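Side-chain contacts in polysaccharide deacetylase (Bacillus anthracis, PDB 2J13), which probably removes acetyl groups from amino sugars of the bacterial cell wall as a family 4 carbohydrate esterase: residues 68-71 with 72-76; 123-126 with 127-131; 159-162 with 163-167; 225-228 with 229-233. One frame throughout, in Å; residues are numbered along the deposited sequence.

All four contacts lie at the ends of helices: interactions 1, 2 and 3 open one, while interaction 4 closes one. Interaction 3 is buried, and two threonines and a capping box carry it; interaction 2 is a surface contact of charged side chains and bridging water. The two still meet directly, through the salt bridge of Asp125 with Arg161 and the packing of Leu128 on Leu165. Interactions 1 and 4 are partly buried and touch where Val76 meets Ile225, joining helices 70-80 and 217-230. In both, one flank is apolar against the central parallel sheet and the other is polar. Neither of them touches interaction 2 or interaction 3.

Interaction 1 of 4, residues 68-71 with 72-76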
loop_
_atom_site.group_PDB
_atom_site.type_symbol
_atom_site.label_atom_id
_atom_site.label_comp_id
_atom_site.label_asym_id
_atom_site.label_seq_id
_atom_site.Cartn_x
_atom_site.Cartn_y
_atom_site.Cartn_z
ATOM N N GLY A 68 10.853 -14.061 4.712
ATOM C CA GLY A 68 11.115 -14.621 6.048
ATOM C C GLY A 68 11.402 -13.576 7.122
ATOM O O GLY A 68 11.778 -13.917 8.269
ATOM N N TYR A 69 11.207 -12.303 6.793
ATOM C CA TYR A 69 11.508 -11.220 7.751
ATOM C C TYR A 69 10.295 -10.368 8.147
ATOM O O TYR A 69 10.427 -9.415 8.905
ATOM C CB TYR A 69 12.630 -10.363 7.169
ATOM C CG TYR A 69 13.824 -11.221 6.857
ATOM C CD1 TYR A 69 14.584 -11.750 7.887
ATOM C CD2 TYR A 69 14.149 -11.563 5.546
ATOM C CE1 TYR A 69 15.652 -12.578 7.638
ATOM C CE2 TYR A 69 15.252 -12.409 5.277
ATOM C CZ TYR A 69 15.987 -12.898 6.341
ATOM O OH TYR A 69 17.078 -13.725 6.158
ATOM N N THR A 70 9.115 -10.672 7.607
ATOM C CA THR A 70 7.959 -9.863 7.946
ATOM C C THR A 70 7.661 -9.896 9.450
ATOM O O THR A 70 7.222 -8.912 9.995
ATOM C CB THR A 70 6.756 -10.242 7.102
ATOM O OG1 THR A 70 7.131 -10.109 5.707
ATOM C CG2 THR A 70 5.558 -9.353 7.434
ATOM N N GLY A 71 7.887 -11.025 10.117
ATOM C CA GLY A 71 7.654 -11.096 11.563
ATOM C C GLY A 71 8.584 -10.161 12.320
ATOM O O GLY A 71 8.187 -9.556 13.317
ATOM N N LYS A 72 9.812 -10.038 11.845
ATOM C CA LYS A 72 10.799 -9.118 12.443
ATOM C C LYS A 72 10.420 -7.654 12.201
ATOM O O LYS A 72 10.578 -6.831 13.098
ATOM C CB LYS A 72 12.206 -9.424 11.916
ATOM C CG LYS A 72 12.796 -10.726 12.470
ATOM C CD LYS A 72 13.939 -11.233 11.595
ATOM C CE LYS A 72 15.051 -11.926 12.393
ATOM N NZ LYS A 72 16.291 -12.156 11.584
ATOM N N ILE A 73 9.905 -7.331 11.003
ATOM C CA ILE A 73 9.333 -6.001 10.728
ATOM C C ILE A 73 8.200 -5.712 11.701
ATOM O O ILE A 73 8.123 -4.632 12.297
ATOM C CB ILE A 73 8.799 -5.901 9.242
ATOM C CG1 ILE A 73 9.958 -5.891 8.270
ATOM C CG2 ILE A 73 7.935 -4.686 9.039
ATOM C CD1 ILE A 73 10.816 -4.708 8.321
ATOM N N LEU A 74 7.296 -6.669 11.857
ATOM C CA LEU A 74 6.149 -6.469 12.716
ATOM C C LEU A 74 6.618 -6.257 14.162
ATOM O O LEU A 74 6.061 -5.446 14.865
ATOM C CB LEU A 74 5.188 -7.654 12.629
ATOM C CG LEU A 74 4.324 -7.647 11.335
ATOM C CD1 LEU A 74 3.704 -9.001 11.084
ATOM C CD2 LEU A 74 3.258 -6.560 11.442
ATOM N N ASP A 75 7.655 -6.975 14.561
ATOM C CA ASP A 75 8.201 -6.793 15.934
ATOM C C ASP A 75 8.688 -5.337 16.139
ATOM O O ASP A 75 8.455 -4.725 17.189
ATOM C CB ASP A 75 9.349 -7.761 16.185
ATOM C CG ASP A 75 8.911 -9.220 16.313
ATOM O OD1 ASP A 75 7.724 -9.496 16.565
ATOM O OD2 ASP A 75 9.795 -10.107 16.189
ATOM N N VAL A 76 9.424 -4.810 15.160
ATOM C CA VAL A 76 9.881 -3.428 15.202
ATOM C C VAL A 76 8.689 -2.459 15.288
ATOM O O VAL A 76 8.656 -1.565 16.109
ATOM C CB VAL A 76 10.781 -3.065 14.015
ATOM C CG1 VAL A 76 11.042 -1.581 13.988
ATOM C CG2 VAL A 76 12.094 -3.855 14.038
HETATM O O HOH W 1 10.639 -12.867 10.674
#
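Ile73 N, Leu74 N and Asp75 N bond back to the carbonyls of Tyr69, Thr70 and Gly71, winding the first turn of helix 70-80, with the Ile73 N to Tyr69 O bond at 3.0 Å. This helix is the crossover of a beta-alpha-beta unit between the parallel strands 56-63 and 84-88. Beside the turn, Tyr69 and Lys72 run alongside each other in the same direction. Lys72 CD lies 3.8 Å from Tyr69 CD1, so the aliphatic part of the lysine meets the ring at its edge, with Lys215 touching both side chains.

On the buried flank Thr70 divides its two branches. CG2, anti to the backbone N, comes within 4.1 Å of Leu74 CD1, while OG1 lies beside that N (chi1 -56°) and bonds to Glu66. A threonine suits this place by serving an apolar and a polar neighbour together, and Leu74 continues the apolar side toward Leu99 of helix 97-105. Asp75 bends its carboxylate over Gly71 O, with OD1 and OD2 each 3.3 Å from Gly71 O, acceptors facing an acceptor. Arg102 probably offsets their repulsion, bonding Gly71 O and forming a salt bridge with Asp75 OD1. Gly68, at a positive phi that suits glycine, precedes the turn; a water bonded to its carbonyl O at 2.9 Å accepts from Lys72 N at 3.2 Å.

Interaction 2 of 4, residues 123-126 with 127-131; sequences VNDE and KLREE
Val123 and Lys127 touch where the chain enters helix 125-143, with Val123 CB 3.9 Å from Lys127 CG. One methyl of the valine, CG2, lies 3.9 Å from Leu128 CB, these two side chains running at about a right angle. A short apolar side chain pointing toward the helix suits this tight corner because it can lie against both. Asn124 holds the N-cap position, but its side chain makes no capping bond; the helix is met through its backbone O, which receives Leu128 N at 2.9 Å. Lys127, with CG anti to the backbone N (chi1 -178°), turns along the helix to form a salt bridge from NZ to Glu131 OE2, 2.6 Å, on that oxygen's anti side; Ser116 bonds the same oxygen.

The other side is looser and wetter. Asp125 OD2 and Arg129 NH2 stand 4.3 Å apart; no N-H points at the oxygen, so any attraction is probably between charges alone. A water at the guanidinium edge joins them, donating a hydrogen bond to Asp125 OD2 at 2.6 Å and accepting one from Arg129 NH2 at 2.8 Å.

The turn lies against helix 160-168: Asp125 OD2 also pairs with Arg161, and Leu128 packs on Leu165.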
loop_
_atom_site.group_PDB
_atom_site.type_symbol
_atom_site.label_atom_id
_atom_site.label_comp_id
_atom_site.label_asym_id
_atom_site.label_seq_id
_atom_site.Cartn_x
_atom_site.Cartn_y
_atom_site.Cartn_z
ATOM N N VAL A 123 -5.596 -7.066 -18.195
ATOM C CA VAL A 123 -6.697 -8.004 -17.929
ATOM C C VAL A 123 -7.997 -7.367 -18.293
ATOM O O VAL A 123 -8.105 -6.136 -18.326
ATOM C CB VAL A 123 -6.697 -8.422 -16.449
ATOM C CG1 VAL A 123 -5.358 -9.051 -16.103
ATOM C CG2 VAL A 123 -7.032 -7.221 -15.539
ATOM N N ASN A 124 -9.013 -8.189 -18.578
ATOM C CA ASN A 124 -10.346 -7.686 -18.850
ATOM C C ASN A 124 -11.081 -7.231 -17.571
ATOM O O ASN A 124 -10.611 -7.488 -16.431
ATOM C CB ASN A 124 -11.139 -8.749 -19.633
ATOM C CG ASN A 124 -10.458 -9.141 -20.950
ATOM O OD1 ASN A 124 -9.731 -8.345 -21.557
ATOM N ND2 ASN A 124 -10.700 -10.361 -21.398
ATOM N N ASP A 125 -12.203 -6.550 -17.726
ATOM C CA ASP A 125 -12.896 -5.903 -16.597
ATOM C C ASP A 125 -13.411 -6.923 -15.559
ATOM O O ASP A 125 -13.312 -6.702 -14.344
ATOM C CB ASP A 125 -14.067 -5.045 -17.047
ATOM C CG ASP A 125 -13.650 -3.813 -17.822
ATOM O OD1 ASP A 125 -12.424 -3.576 -17.964
ATOM O OD2 ASP A 125 -14.575 -3.063 -18.253
ATOM N N GLU A 126 -14.030 -7.984 -16.063
ATOM C CA GLU A 126 -14.500 -9.095 -15.230
ATOM C C GLU A 126 -13.344 -9.658 -14.366
ATOM O O GLU A 126 -13.503 -9.903 -13.157
ATOM C CB GLU A 126 -15.136 -10.164 -16.144
ATOM C CG GLU A 126 -14.353 -10.570 -17.461
ATOM C CD GLU A 126 -14.452 -9.597 -18.731
ATOM O OE1 GLU A 126 -14.872 -8.440 -18.668
ATOM O OE2 GLU A 126 -14.071 -10.037 -19.837
ATOM N N LYS A 127 -12.187 -9.843 -14.986
ATOM C CA LYS A 127 -11.010 -10.382 -14.320
ATOM C C LYS A 127 -10.490 -9.386 -13.301
ATOM O O LYS A 127 -10.129 -9.773 -12.172
ATOM C CB LYS A 127 -9.919 -10.719 -15.347
ATOM C CG LYS A 127 -8.669 -11.338 -14.791
ATOM C CD LYS A 127 -8.953 -12.523 -13.858
ATOM C CE LYS A 127 -7.666 -13.139 -13.331
ATOM N NZ LYS A 127 -7.861 -13.892 -12.032
ATOM N N LEU A 128 -10.429 -8.110 -13.648
ATOM C CA LEU A 128 -9.976 -7.119 -12.671
ATOM C C LEU A 128 -10.893 -7.091 -11.447
ATOM O O LEU A 128 -10.422 -7.010 -10.291
ATOM C CB LEU A 128 -9.872 -5.715 -13.280
ATOM C CG LEU A 128 -9.358 -4.668 -12.295
ATOM C CD1 LEU A 128 -7.961 -5.063 -11.766
ATOM C CD2 LEU A 128 -9.349 -3.262 -12.887
ATOM N N ARG A 129 -12.203 -7.181 -11.669
ATOM C CA ARG A 129 -13.149 -7.149 -10.553
ATOM C C ARG A 129 -12.921 -8.371 -9.687
ATOM O O ARG A 129 -12.918 -8.249 -8.455
ATOM C CB ARG A 129 -14.612 -7.105 -11.064
ATOM C CG ARG A 129 -14.981 -5.731 -11.581
ATOM C CD ARG A 129 -16.462 -5.477 -11.711
ATOM N NE ARG A 129 -16.678 -4.369 -12.650
ATOM C CZ ARG A 129 -16.834 -4.520 -13.965
ATOM N NH1 ARG A 129 -16.799 -5.724 -14.520
ATOM N NH2 ARG A 129 -17.007 -3.447 -14.725
ATOM N N GLU A 130 -12.663 -9.518 -10.293
ATOM C CA GLU A 130 -12.418 -10.767 -9.493
ATOM C C GLU A 130 -11.105 -10.662 -8.736
ATOM O O GLU A 130 -11.018 -11.051 -7.567
ATOM C CB GLU A 130 -12.386 -11.989 -10.392
ATOM C CG GLU A 130 -13.746 -12.237 -10.979
ATOM C CD GLU A 130 -13.811 -13.247 -12.113
ATOM O OE1 GLU A 130 -12.764 -13.650 -12.669
ATOM O OE2 GLU A 130 -14.959 -13.647 -12.439
ATOM N N GLU A 131 -10.089 -10.103 -9.395
ATOM C CA GLU A 131 -8.767 -9.945 -8.778
ATOM C C GLU A 131 -8.824 -9.088 -7.516
ATOM O O GLU A 131 -8.092 -9.398 -6.551
ATOM C CB GLU A 131 -7.779 -9.324 -9.785
ATOM C CG GLU A 131 -7.294 -10.310 -10.860
ATOM C CD GLU A 131 -6.240 -11.245 -10.349
ATOM O OE1 GLU A 131 -5.459 -10.837 -9.460
ATOM O OE2 GLU A 131 -6.169 -12.393 -10.813
HETATM O O HOH W 2 -17.095 -3.501 -17.567
#

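Interaction 3 of 4, residues 159-162 with 163-167; sequences SERT and LALTK
Thr166 and Thr162 meet through a single carbonyl: Thr162 O accepts Thr166 OG1 at 2.7 Å and Thr166 N at 3.0 Å, the two donors coming from opposite faces of its plane. The hydroxyl, beside the threonine's own backbone N and anti to its carbonyl carbon (chi1 -59°), folds back over the preceding turn. Threonine suits such a buried place because the helix itself supplies an acceptor for its OH.

Apolar side chains lie over the carbonyls of the turn. Leu163 CG lies 3.3 Å from Ser159 O, and the small CB of Ala164 fits 3.4 Å from Glu160 O. Arg161 has an extended chain whose CG stands 3.8 Å from Leu165 CD1 in the conformer described, the two crossing at a slant, so its aliphatic length is used for packing while its polar end reaches helix 125-143.

The start of this helix is fixed by a capping box. Ser159, the N-cap residue, accepts Thr162 N on its OG at 3.2 Å; in return Ser159 N gives a nearly straight bond of 2.9 Å to Thr162 OG1, with an N-H...O angle of 174°. Thr162 can take part because its OG1 lies between its own N and carbonyl carbon (chi1 67°), facing back toward the serine.

Further out, Glu160 receives Thr14 N. Leu163 rests on Leu40 of helix 35-43, its carbonyl bonded by Asn173 of strand 172-174, and on the other flank Thr166 packs on Leu132 of helix 125-143.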
loop_
_atom_site.group_PDB
_atom_site.type_symbol
_atom_site.label_atom_id
_atom_site.label_comp_id
_atom_site.label_asym_id
_atom_site.label_seq_id
_atom_site.Cartn_x
_atom_site.Cartn_y
_atom_site.Cartn_z
ATOM N N SER A 159 -3.726 2.478 -15.880
ATOM C CA SER A 159 -4.264 3.362 -16.934
ATOM C C SER A 159 -5.389 4.183 -16.368
ATOM O O SER A 159 -5.842 3.972 -15.262
ATOM C CB SER A 159 -4.753 2.527 -18.114
ATOM O OG SER A 159 -5.816 1.679 -17.689
ATOM N N GLU A 160 -5.880 5.156 -17.122
ATOM C CA GLU A 160 -7.102 5.825 -16.743
ATOM C C GLU A 160 -8.228 4.834 -16.440
ATOM O O GLU A 160 -8.974 4.996 -15.463
ATOM C CB GLU A 160 -7.550 6.799 -17.849
ATOM C CG GLU A 160 -8.600 7.743 -17.343
ATOM C CD GLU A 160 -9.243 8.614 -18.425
ATOM O OE1 GLU A 160 -9.194 8.263 -19.633
ATOM O OE2 GLU A 160 -9.821 9.648 -18.012
ATOM N N ARG A 161 -8.366 3.824 -17.290
ATOM C CA ARG A 161 -9.422 2.824 -17.109
ATOM C C ARG A 161 -9.299 2.085 -15.779
ATOM O O ARG A 161 -10.278 1.984 -15.040
ATOM C CB ARG A 161 -9.420 1.820 -18.245
ATOM C CG ARG A 161 -10.659 0.925 -18.210
ATOM C CD ARG A 161 -10.487 -0.304 -18.990
ATOM N NE ARG A 161 -11.792 -0.918 -19.199
ATOM C CZ ARG A 161 -12.655 -0.485 -20.105
ATOM N NH1 ARG A 161 -12.338 0.546 -20.889
ATOM N NH2 ARG A 161 -13.838 -1.075 -20.216
ATOM N N THR A 162 -8.104 1.607 -15.472
ATOM C CA THR A 162 -7.925 0.766 -14.260
ATOM C C THR A 162 -8.117 1.594 -12.982
ATOM O O THR A 162 -8.673 1.105 -11.994
ATOM C CB THR A 162 -6.585 -0.000 -14.247
ATOM O OG1 THR A 162 -5.481 0.907 -14.124
ATOM C CG2 THR A 162 -6.397 -0.861 -15.476
ATOM N N LEU A 163 -7.632 2.840 -12.976
ATOM C CA LEU A 163 -7.886 3.766 -11.887
ATOM C C LEU A 163 -9.363 3.991 -11.688
ATOM O O LEU A 163 -9.886 3.878 -10.583
ATOM C CB LEU A 163 -7.171 5.108 -12.149
ATOM C CG LEU A 163 -5.670 5.073 -12.181
ATOM C CD1 LEU A 163 -5.104 6.447 -12.625
ATOM C CD2 LEU A 163 -5.075 4.647 -10.800
ATOM N N ALA A 164 -10.079 4.271 -12.772
ATOM C CA ALA A 164 -11.497 4.556 -12.672
ATOM C C ALA A 164 -12.322 3.319 -12.236
ATOM O O ALA A 164 -13.224 3.447 -11.446
ATOM C CB ALA A 164 -12.020 5.144 -13.998
ATOM N N LEU A 165 -11.977 2.143 -12.742
ATOM C CA LEU A 165 -12.672 0.895 -12.367
ATOM C C LEU A 165 -12.440 0.569 -10.899
ATOM O O LEU A 165 -13.361 0.151 -10.181
ATOM C CB LEU A 165 -12.205 -0.267 -13.236
ATOM C CG LEU A 165 -12.519 -0.220 -14.738
ATOM C CD1 LEU A 165 -11.885 -1.406 -15.424
ATOM C CD2 LEU A 165 -14.015 -0.159 -14.994
ATOM N N THR A 166 -11.220 0.792 -10.441
ATOM C CA THR A 166 -10.881 0.565 -9.025
ATOM C C THR A 166 -11.679 1.499 -8.101
ATOM O O THR A 166 -12.245 1.047 -7.120
ATOM C CB THR A 166 -9.349 0.714 -8.840
ATOM O OG1 THR A 166 -8.691 -0.261 -9.691
ATOM C CG2 THR A 166 -8.925 0.530 -7.336
ATOM N N LYS A 167 -11.737 2.794 -8.411
ATOM C CA LYS A 167 -12.543 3.750 -7.664
ATOM C C LYS A 167 -14.031 3.397 -7.668
ATOM O O LYS A 167 -14.706 3.503 -6.648
ATOM C CB LYS A 167 -12.363 5.162 -8.237
ATOM C CG LYS A 167 -13.234 6.237 -7.631
ATOM C CD LYS A 167 -12.970 7.557 -8.369
ATOM C CE LYS A 167 -14.057 8.595 -8.191
ATOM N NZ LYS A 167 -13.662 9.844 -8.965
#

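Interaction 4 of 4, residues 225-228 with 229-233; sequences IDDL and REKGY
Leu228 and Tyr233 meet at the end of helix 217-230, in a Schellman motif. Leu228 O accepts Tyr233 N at 3.2 Å, and Gly232 N bonds to Arg229 O at 3.0 Å. Gly232, the C-prime residue, has a positive phi, which glycine tolerates without strain and which ends the helix and redirects the chain. Lys231 N is less well provided for: its two bonds, to Asp227 O and Leu228 O, are both weak; Lys231 O takes Lys55 NZ. Leu228 O thus takes Tyr233 N and, weakly, Lys231 N, and it also lies in the plane of the tyrosine ring, at its edge, 3.5 Å from Tyr233 CD2. Leu228 CD2 also touches Tyr233 CD2 at 4.0 Å.

Before the motif, regular helix bonds give Ile225 O to Arg229 N and Asp226 O to Glu230 N. The charged flank is satisfied partly by water. One water donates to Asp226 OD1 at 2.6 Å and accepts from Arg229 NH1 at the guanidinium edge. Arg229 lies beside Ile225, whose CG2 covers one face of the guanidinium, 3.7 Å from NH1. Lys80 O takes a further NH1 bond; Asp226 OD1 also pairs with Lys80 NZ. A second water donates both to Asp226 O and to Glu230 OE2, the latter at 2.8 Å, the glutamate chain being bent at chi2 (-76°).

The apolar side faces the sheet. Leu228 and Tyr233 pack on Ile57 of strand 56-63, and Ile225 and Leu228 on Phe235 of strand 234-236, which begins with the zinc ligand His234 directly after the motif.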
loop_
_atom_site.group_PDB
_atom_site.type_symbol
_atom_site.label_atom_id
_atom_site.label_comp_id
_atom_site.label_asym_id
_atom_site.label_seq_id
_atom_site.Cartn_x
_atom_site.Cartn_y
_atom_site.Cartn_z
ATOM N N ILE A 225 12.914 4.912 11.745
ATOM C CA ILE A 225 11.822 5.397 12.608
ATOM C C ILE A 225 12.374 6.342 13.682
ATOM O O ILE A 225 11.867 7.456 13.889
ATOM C CB ILE A 225 11.114 4.215 13.256
ATOM C CG1 ILE A 225 10.212 3.511 12.223
ATOM C CG2 ILE A 225 10.236 4.627 14.438
ATOM C CD1 ILE A 225 9.697 2.162 12.706
ATOM N N ASP A 226 13.420 5.894 14.337
ATOM C CA ASP A 226 14.046 6.723 15.385
ATOM C C ASP A 226 14.528 8.054 14.819
ATOM O O ASP A 226 14.252 9.150 15.373
ATOM C CB ASP A 226 15.191 5.960 16.048
ATOM C CG ASP A 226 14.731 4.795 16.929
ATOM O OD1 ASP A 226 13.522 4.690 17.270
ATOM O OD2 ASP A 226 15.617 3.970 17.326
ATOM N N ASP A 227 15.260 7.997 13.715
ATOM C CA ASP A 227 15.848 9.177 13.076
ATOM C C ASP A 227 14.792 10.191 12.595
ATOM O O ASP A 227 14.927 11.408 12.743
ATOM C CB ASP A 227 16.719 8.683 11.907
ATOM C CG ASP A 227 17.511 9.778 11.241
ATOM O OD1 ASP A 227 18.681 9.974 11.628
ATOM O OD2 ASP A 227 16.990 10.424 10.314
ATOM N N LEU A 228 13.726 9.692 11.977
ATOM C CA LEU A 228 12.700 10.555 11.504
ATOM C C LEU A 228 11.926 11.183 12.663
ATOM O O LEU A 228 11.578 12.355 12.594
ATOM C CB LEU A 228 11.775 9.823 10.518
ATOM C CG LEU A 228 12.459 9.543 9.179
ATOM C CD1 LEU A 228 11.610 8.617 8.282
ATOM C CD2 LEU A 228 12.737 10.842 8.444
ATOM N N ARG A 229 11.706 10.444 13.742
ATOM C CA ARG A 229 11.032 11.069 14.911
ATOM C C ARG A 229 11.861 12.209 15.508
ATOM O O ARG A 229 11.286 13.211 15.923
ATOM C CB ARG A 229 10.697 10.053 15.969
ATOM C CG ARG A 229 9.470 9.255 15.608
ATOM C CD ARG A 229 9.264 8.103 16.518
ATOM N NE ARG A 229 7.894 7.606 16.411
ATOM C CZ ARG A 229 7.488 6.438 16.883
ATOM N NH1 ARG A 229 8.347 5.617 17.464
ATOM N NH2 ARG A 229 6.216 6.078 16.736
ATOM N N GLU A 230 13.180 12.093 15.489
ATOM C CA GLU A 230 14.082 13.168 15.966
ATOM C C GLU A 230 14.026 14.423 15.094
ATOM O O GLU A 230 14.386 15.531 15.533
ATOM C CB GLU A 230 15.524 12.636 16.064
ATOM C CG GLU A 230 15.684 11.491 17.043
ATOM C CD GLU A 230 15.685 11.925 18.502
ATOM O OE1 GLU A 230 15.708 13.156 18.766
ATOM O OE2 GLU A 230 15.647 11.037 19.384
ATOM N N LYS A 231 13.589 14.264 13.842
ATOM C CA LYS A 231 13.370 15.387 12.946
ATOM C C LYS A 231 11.932 15.927 12.962
ATOM O O LYS A 231 11.575 16.779 12.141
ATOM C CB LYS A 231 13.818 15.026 11.531
ATOM C CG LYS A 231 15.319 14.815 11.424
ATOM C CD LYS A 231 15.777 14.345 10.042
ATOM C CE LYS A 231 15.368 15.333 8.956
ATOM N NZ LYS A 231 16.491 15.528 7.966
ATOM N N GLY A 232 11.120 15.475 13.906
ATOM C CA GLY A 232 9.793 16.021 14.125
ATOM C C GLY A 232 8.703 15.330 13.335
ATOM O O GLY A 232 7.538 15.765 13.378
ATOM N N TYR A 233 9.050 14.241 12.642
ATOM C CA TYR A 233 8.032 13.502 11.876
ATOM C C TYR A 233 7.158 12.628 12.749
ATOM O O TYR A 233 7.588 12.096 13.777
ATOM C CB TYR A 233 8.675 12.662 10.773
ATOM C CG TYR A 233 9.218 13.493 9.652
ATOM C CD1 TYR A 233 8.416 13.823 8.558
ATOM C CD2 TYR A 233 10.510 13.954 9.667
ATOM C CE1 TYR A 233 8.895 14.588 7.526
ATOM C CE2 TYR A 233 11.011 14.719 8.624
ATOM C CZ TYR A 233 10.177 15.043 7.556
ATOM O OH TYR A 233 10.631 15.782 6.507
HETATM O O HOH W 3 11.364 5.916 18.016
HETATM O O HOH W 4 14.327 8.772 18.445
#